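Local coordinates for protein quinone oxidoreductase (Coxiella burnetii, PDB 3TQH) that binds NADPH and probably uses it to reduce quinones, at residues A[204-207]-A[208-212]; A[275-278]-A[279-283]. All blocks are in the same frame, centred on the assembly; numbering follows the deposited sequence.

Contact 1 (A[204-207]-A[208-212]); sequences HEED and FLLAI
Glu-206 reaches forward along the chain to Leu-210 and Ala-211, while Asp-207 caps the short helix 208-211 through the amide of Leu-209. The carboxylate of Glu-206 straddles two residues: OE1 lies beside CB of Leu-210, and OE2 stands 3.3 Å from CB of Ala-211. It gets there because CG sits between the backbone N and the carbonyl carbon (chi1 70°) and the chain then runs straight. Asp-207 is the N-cap. Its carboxylate swings away from its own N, and OD1 accepts from Leu-209 N, a weak bond of 3.2 Å with a fairly straight N-H...O angle of 159°. The other oxygen, OD2, rests 3.7 Å from CB of Leu-209. Leu-210 N donates weakly to the carbonyl O of Asp-207, 3.0 Å away, since the N-H...O angle is only 133°, and CB of Asp-207 meets Leu-210 CD1 at 4.0 Å. Phe-208 is buried, its ring edge-to-face with His-159 and its side chain against Ile-201 and Leu-157. A side-chain cap on a single weakly bonded turn is the motif here; it follows strand 199-202, at the edge of the parallel Rossmann-type sheet and close to NADPH-binding Tyr-203.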
loop_
_atom_site.group_PDB
_atom_site.type_symbol
_atom_site.label_atom_id
_atom_site.label_comp_id
_atom_site.label_asym_id
_atom_site.label_seq_id
_atom_site.Cartn_x
_atom_site.Cartn_y
_atom_site.Cartn_z
ATOM N N HIS A 204 -17.853 -14.318 4.497
ATOM C CA HIS A 204 -19.227 -14.256 3.981
ATOM C C HIS A 204 -20.128 -15.299 4.621
ATOM O O HIS A 204 -21.346 -15.136 4.651
ATOM C CB HIS A 204 -19.258 -14.475 2.466
ATOM C CG HIS A 204 -18.428 -13.499 1.697
ATOM N ND1 HIS A 204 -18.566 -12.136 1.836
ATOM C CD2 HIS A 204 -17.450 -13.688 0.780
ATOM C CE1 HIS A 204 -17.705 -11.527 1.040
ATOM N NE2 HIS A 204 -17.018 -12.447 0.384
ATOM N N GLU A 205 -19.528 -16.373 5.124
ATOM C CA GLU A 205 -20.281 -17.561 5.534
ATOM C C GLU A 205 -20.746 -17.463 6.989
ATOM O O GLU A 205 -21.818 -17.944 7.331
ATOM C CB GLU A 205 -19.416 -18.807 5.323
ATOM C CG GLU A 205 -20.190 -20.044 4.925
ATOM C CD GLU A 205 -19.296 -21.160 4.367
ATOM O OE1 GLU A 205 -18.053 -21.110 4.583
ATOM O OE2 GLU A 205 -19.848 -22.084 3.713
ATOM N N GLU A 206 -19.925 -16.849 7.839
ATOM C CA GLU A 206 -20.280 -16.611 9.239
ATOM C C GLU A 206 -19.447 -15.476 9.829
ATOM O O GLU A 206 -18.446 -15.056 9.247
ATOM C CB GLU A 206 -20.069 -17.874 10.084
ATOM C CG GLU A 206 -18.586 -18.252 10.296
ATOM C CD GLU A 206 -18.382 -19.396 11.294
ATOM O OE1 GLU A 206 -19.363 -19.833 11.951
ATOM O OE2 GLU A 206 -17.223 -19.858 11.412
ATOM N N ASP A 207 -19.881 -14.996 10.990
ATOM C CA ASP A 207 -19.131 -14.031 11.786
ATOM C C ASP A 207 -17.729 -14.588 12.014
ATOM O O ASP A 207 -17.573 -15.690 12.537
ATOM C CB ASP A 207 -19.868 -13.792 13.114
ATOM C CG ASP A 207 -19.110 -12.875 14.081
ATOM O OD1 ASP A 207 -18.183 -12.140 13.662
ATOM O OD2 ASP A 207 -19.463 -12.896 15.288
ATOM N N PHE A 208 -16.713 -13.835 11.601
ATOM C CA PHE A 208 -15.334 -14.310 11.685
ATOM C C PHE A 208 -14.917 -14.618 13.118
ATOM O O PHE A 208 -14.058 -15.471 13.336
ATOM C CB PHE A 208 -14.355 -13.321 11.035
ATOM C CG PHE A 208 -14.180 -12.043 11.798
ATOM C CD1 PHE A 208 -13.231 -11.950 12.816
ATOM C CD2 PHE A 208 -14.955 -10.937 11.502
ATOM C CE1 PHE A 208 -13.067 -10.780 13.534
ATOM C CE2 PHE A 208 -14.796 -9.757 12.208
ATOM C CZ PHE A 208 -13.848 -9.676 13.235
ATOM N N LEU A 209 -15.514 -13.927 14.091
ATOM C CA LEU A 209 -15.219 -14.188 15.499
ATOM C C LEU A 209 -15.527 -15.640 15.875
ATOM O O LEU A 209 -14.770 -16.262 16.619
ATOM C CB LEU A 209 -16.007 -13.245 16.416
ATOM C CG LEU A 209 -15.627 -11.761 16.392
ATOM C CD1 LEU A 209 -16.510 -10.978 17.360
ATOM C CD2 LEU A 209 -14.150 -11.556 16.725
ATOM N N LEU A 210 -16.634 -16.172 15.352
ATOM C CA LEU A 210 -17.058 -17.539 15.654
ATOM C C LEU A 210 -16.069 -18.582 15.149
ATOM O O LEU A 210 -15.937 -19.649 15.737
ATOM C CB LEU A 210 -18.436 -17.820 15.054
ATOM C CG LEU A 210 -19.599 -16.990 15.612
ATOM C CD1 LEU A 210 -20.863 -17.269 14.815
ATOM C CD2 LEU A 210 -19.821 -17.269 17.096
ATOM N N ALA A 211 -15.379 -18.264 14.059
ATOM C CA ALA A 211 -14.395 -19.161 13.465
ATOM C C ALA A 211 -13.066 -19.170 14.228
ATOM O O ALA A 211 -12.265 -20.092 14.055
ATOM C CB ALA A 211 -14.165 -18.780 12.002
ATOM N N ILE A 212 -12.824 -18.150 15.055
ATOM C CA ILE A 212 -11.567 -18.045 15.803
ATOM C C ILE A 212 -11.652 -18.773 17.148
ATOM O O ILE A 212 -12.411 -18.384 18.031
ATOM C CB ILE A 212 -11.150 -16.572 15.998
ATOM C CG1 ILE A 212 -10.783 -15.962 14.643
ATOM C CG2 ILE A 212 -9.974 -16.456 16.965
ATOM C CD1 ILE A 212 -10.414 -14.511 14.713
#

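Contact 2 (A[275-278]-A[279-283]); sequences LHYL and GKLVS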
loop_
_atom_site.group_PDB
_atom_site.type_symbol
_atom_site.label_atom_id
_atom_site.label_comp_id
_atom_site.label_asym_id
_atom_site.label_seq_id
_atom_site.Cartn_x
_atom_site.Cartn_y
_atom_site.Cartn_z
ATOM N N LEU A 275 12.733 -0.697 3.218
ATOM C CA LEU A 275 12.475 -0.914 1.802
ATOM C C LEU A 275 13.631 -1.665 1.124
ATOM O O LEU A 275 13.394 -2.530 0.288
ATOM C CB LEU A 275 12.188 0.414 1.093
ATOM C CG LEU A 275 11.649 0.318 -0.343
ATOM C CD1 LEU A 275 10.382 -0.518 -0.415
ATOM C CD2 LEU A 275 11.411 1.707 -0.905
ATOM N N HIS A 276 14.869 -1.323 1.482
ATOM C CA HIS A 276 16.052 -2.110 1.102
ATOM C C HIS A 276 15.837 -3.579 1.460
ATOM O O HIS A 276 16.088 -4.479 0.647
ATOM C CB HIS A 276 17.305 -1.629 1.859
ATOM C CG HIS A 276 18.117 -0.596 1.135
ATOM N ND1 HIS A 276 18.601 -0.782 -0.143
ATOM C CD2 HIS A 276 18.592 0.607 1.543
ATOM C CE1 HIS A 276 19.307 0.276 -0.505
ATOM N NE2 HIS A 276 19.320 1.132 0.501
ATOM N N TYR A 277 15.376 -3.797 2.691
ATOM C CA TYR A 277 15.129 -5.134 3.229
ATOM C C TYR A 277 14.031 -5.860 2.451
ATOM O O TYR A 277 14.231 -6.988 2.004
ATOM C CB TYR A 277 14.777 -5.039 4.723
ATOM C CG TYR A 277 14.328 -6.335 5.351
ATOM C CD1 TYR A 277 15.241 -7.348 5.631
ATOM C CD2 TYR A 277 12.996 -6.544 5.679
ATOM C CE1 TYR A 277 14.837 -8.538 6.212
ATOM C CE2 TYR A 277 12.581 -7.737 6.265
ATOM C CZ TYR A 277 13.508 -8.727 6.523
ATOM O OH TYR A 277 13.101 -9.905 7.097
ATOM N N LEU A 278 12.887 -5.200 2.276
ATOM C CA LEU A 278 11.767 -5.784 1.537
ATOM C C LEU A 278 12.147 -6.117 0.094
ATOM O O LEU A 278 11.786 -7.177 -0.416
ATOM C CB LEU A 278 10.558 -4.847 1.558
ATOM C CG LEU A 278 9.906 -4.641 2.926
ATOM C CD1 LEU A 278 8.804 -3.597 2.827
ATOM C CD2 LEU A 278 9.367 -5.951 3.479
ATOM N N GLY A 279 12.874 -5.212 -0.555
ATOM C CA GLY A 279 13.312 -5.426 -1.925
ATOM C C GLY A 279 14.288 -6.582 -2.072
ATOM O O GLY A 279 14.260 -7.301 -3.069
ATOM N N LYS A 280 15.158 -6.757 -1.083
ATOM C CA LYS A 280 16.104 -7.873 -1.081
ATOM C C LYS A 280 15.360 -9.214 -1.027
ATOM O O LYS A 280 15.649 -10.127 -1.806
ATOM C CB LYS A 280 17.071 -7.756 0.100
ATOM C CG LYS A 280 18.352 -8.553 -0.076
ATOM C CD LYS A 280 19.350 -8.262 1.041
ATOM C CE LYS A 280 20.685 -8.931 0.776
ATOM N NZ LYS A 280 21.584 -8.812 1.948
ATOM N N LEU A 281 14.395 -9.311 -0.111
ATOM C CA LEU A 281 13.545 -10.494 0.019
ATOM C C LEU A 281 12.892 -10.843 -1.306
ATOM O O LEU A 281 12.903 -12.000 -1.721
ATOM C CB LEU A 281 12.451 -10.277 1.075
ATOM C CG LEU A 281 12.849 -10.159 2.551
ATOM C CD1 LEU A 281 11.592 -10.029 3.411
ATOM C CD2 LEU A 281 13.696 -11.341 3.015
ATOM N N VAL A 282 12.329 -9.840 -1.975
ATOM C CA VAL A 282 11.668 -10.072 -3.260
ATOM C C VAL A 282 12.646 -10.574 -4.322
ATOM O O VAL A 282 12.317 -11.480 -5.084
ATOM C CB VAL A 282 10.950 -8.814 -3.780
ATOM C CG1 VAL A 282 10.263 -9.112 -5.110
ATOM C CG2 VAL A 282 9.944 -8.312 -2.760
ATOM N N SER A 283 13.844 -9.996 -4.362
ATOM C CA SER A 283 14.865 -10.413 -5.328
ATOM C C SER A 283 15.385 -11.822 -5.055
ATOM O O SER A 283 15.786 -12.519 -5.979
ATOM C CB SER A 283 16.034 -9.425 -5.357
ATOM O OG SER A 283 16.626 -9.289 -4.079
#
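Leu-278 and Leu-281, with Leu-275 and Val-282, make the close-packed side of this stretch of helix 272-283, whereas His-276, Tyr-277 and Lys-280 line its exposed side. The backbone is bonded throughout in the i to i+4 pattern: Gly-279 N gives to Leu-275 O at 2.9 Å, and the straightest of the four bonds across the contact, from Leu-281 N to Tyr-277 O, has an N-H...O angle of 171°. On the packed side, CG2 of Val-282 comes to 3.2 Å from the carbonyl O of Leu-278, which also accepts the amide of Val-282. Buried Gly-279 brings no side chain of its own. Outside the stretch, Leu-278 and Leu-281 both lie on Leu-172 of helix 164-175, Leu-275 on Ile-120, and Val-282 on Leu-126.

The solvent side is sparser. CG of Tyr-277 is anti to its backbone N (chi1 173°), which carries the ring along the helix toward Leu-281; CG of Leu-281 lies over one ring face, offset toward the rim, and CD1 is 3.8 Å from CE2 of Tyr-277. CB of Lys-280 lies 3.5 Å from the carbonyl O of His-276, and beyond it the extended chain leads away from the preceding turn. Near the helix end, OG of Ser-283 donates to Lys-280 O at 2.6 Å, a side-chain bond back to the preceding turn. The whole is an amphipathic alpha-helix, laid by Leu-278 and Leu-281 against helix 164-175, whose first residues, Gly-164 and Val-165, bind NADPH, consistent with a Rossmann-type fold.

How the contacts relate
The two contacts illustrate how one kind of local structure changes with its setting. Contact 1 is at the surface, its centre about 26 Å from that of the chain, and contact 2 is largely buried, its centre about 15 Å from that of the chain; the two centres lie about 34 Å apart and the contacts do not touch. They share no helix or strand, although both have links to the nucleotide-binding fold, contact 1 through strand 199-202 and contact 2 through helix 164-175. Contact 1 relies on carboxylates and weak bonds where a single turn begins. Contact 2 lies within an established helix, where regular backbone bonds and apolar side chains predominate, with polar groups confined mainly to its outer side.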